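Long-range contact in putative short-chain dehydrogenase/reductase (Burkholderia xenovorans, PDB 5IZ4), which probably catalyses NAD(P)-dependent oxidation or reduction of an unidentified substrate and binds ADP in its nucleotide pocket: residues Val197-Pro202 with Gly257-Ala262. Numbering follows the deposited sequence. Where two conformers were deposited one is given.
Sequences VNALAP and GQVIAA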
# COMPACT_ATOMS: atom_id res chain seq x y z
N VAL A 197 9.70 -2.21 -15.84
CA VAL A 197 9.73 -0.81 -15.42
C VAL A 197 9.53 -0.77 -13.92
O VAL A 197 8.51 -1.27 -13.41
CB VAL A 197 8.67 0.04 -16.13
CG1 VAL A 197 8.90 1.55 -15.82
CG2 VAL A 197 8.70 -0.19 -17.65
N ASN A 198 10.47 -0.15 -13.20
CA ASN A 198 10.41 -0.06 -11.75
C ASN A 198 10.82 1.35 -11.33
O ASN A 198 11.44 2.09 -12.09
CB ASN A 198 11.31 -1.09 -11.08
CG ASN A 198 10.85 -2.52 -11.34
OD1 ASN A 198 9.82 -2.96 -10.80
ND2 ASN A 198 11.61 -3.26 -12.15
N ALA A 199 10.44 1.71 -10.11
CA ALA A 199 10.84 3.00 -9.55
C ALA A 199 11.61 2.77 -8.26
O ALA A 199 11.43 1.75 -7.59
CB ALA A 199 9.63 3.92 -9.28
N LEU A 200 12.48 3.73 -7.93
CA LEU A 200 13.21 3.72 -6.67
C LEU A 200 12.74 4.91 -5.83
O LEU A 200 12.53 5.99 -6.36
CB LEU A 200 14.72 3.83 -6.89
CG LEU A 200 15.34 2.86 -7.88
CD1 LEU A 200 16.86 2.94 -7.89
CD2 LEU A 200 14.89 1.49 -7.52
N ALA A 201 12.58 4.71 -4.52
CA ALA A 201 12.12 5.78 -3.64
C ALA A 201 13.16 5.98 -2.54
O ALA A 201 13.01 5.47 -1.43
CB ALA A 201 10.74 5.48 -3.05
N PRO A 202 14.22 6.74 -2.83
CA PRO A 202 15.21 7.04 -1.80
C PRO A 202 14.64 7.98 -0.76
O PRO A 202 13.76 8.80 -1.03
CB PRO A 202 16.35 7.73 -2.58
CG PRO A 202 16.00 7.61 -4.03
CD PRO A 202 14.52 7.38 -4.12
N GLY A 257 6.95 -3.11 -12.19
CA GLY A 257 5.83 -2.40 -11.59
C GLY A 257 5.95 -2.16 -10.10
O GLY A 257 4.94 -1.96 -9.43
N GLN A 258 7.17 -2.16 -9.57
CA GLN A 258 7.40 -1.97 -8.15
C GLN A 258 8.02 -0.61 -7.88
O GLN A 258 8.70 -0.03 -8.73
CB GLN A 258 8.33 -3.06 -7.60
CG GLN A 258 7.79 -4.48 -7.76
CD GLN A 258 6.37 -4.63 -7.24
OE1 GLN A 258 6.07 -4.29 -6.09
NE2 GLN A 258 5.49 -5.14 -8.09
N VAL A 259 7.75 -0.10 -6.68
CA VAL A 259 8.42 1.08 -6.13
C VAL A 259 9.19 0.59 -4.92
O VAL A 259 8.58 0.20 -3.92
CB VAL A 259 7.43 2.19 -5.75
CG1 VAL A 259 8.16 3.41 -5.19
CG2 VAL A 259 6.57 2.54 -6.92
N ILE A 260 10.52 0.58 -5.01
CA ILE A 260 11.39 0.04 -3.96
C ILE A 260 11.86 1.20 -3.09
O ILE A 260 12.57 2.09 -3.58
CB ILE A 260 12.60 -0.70 -4.55
CG1 ILE A 260 12.16 -1.68 -5.63
CG2 ILE A 260 13.35 -1.42 -3.43
CD1 ILE A 260 11.25 -2.76 -5.11
N ALA A 261 11.50 1.19 -1.81
CA ALA A 261 11.87 2.26 -0.89
C ALA A 261 13.19 1.92 -0.20
O ALA A 261 13.31 0.86 0.43
CB ALA A 261 10.77 2.50 0.14
N ALA A 262 14.17 2.82 -0.31
CA ALA A 262 15.47 2.68 0.33
C ALA A 262 15.66 3.98 1.11
O ALA A 262 16.21 4.96 0.59
CB ALA A 262 16.57 2.45 -0.70
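Backbone hydrogen bonds of Ala199 and Ala201 pair strand 195-202 with strand 259-262, the last two in the order of the seven-stranded parallel Rossmann sheet of the SDR fold, and the ladder takes in Gln258. Ala199 N donates to Gln258 O at 2.8 Å and Ala199 O accepts Ile260 N; two residues on, Ala201 N reaches Ile260 O, again at 2.8 Å, and Ala201 O accepts Ala262 N at 3.1 Å. CA-H...O contacts run beside this ladder, among them Pro202 CA to Ala262 O.

At Gly257 and Gln258, a backbone bond and a side chain extend the pairing. Gly257 gives its N to Val197 O at 2.7 Å. The carboxamide of Asn198 has its CG placed beside its own backbone N (chi1 -66°), which brings OD1 to Gln258 N; the oxygen accepts this N-H in the carbonyl plane on a lone pair, at 3.0 Å. Its ND2 is spent on Ile255 O, so both ends of the amide are held by the 255-258 backbone, which fixes the flip of the group.

Apolar contacts are light. On the face of Ala199, Ala201, Val259 and Ala261, Val259 spreads its methyls over two alanines: CG1 meets Ala201 CB at 3.9 Å, while CG2 meets Ala199 CB. Leu164 closes over part of this face. On the other, Leu200 CD2 approaches Ile260 CB at 4.3 Å; the Leu200 side chain also packs on helix 238-250, whereas Ile260 touches Ile260 of a second subunit.

Polar backbone pairing therefore dominates: the backbone ladder defines the register, and the buried Asn198 amide adds a side-chain hydrogen bond at Gln258 N, close to the subunit interface.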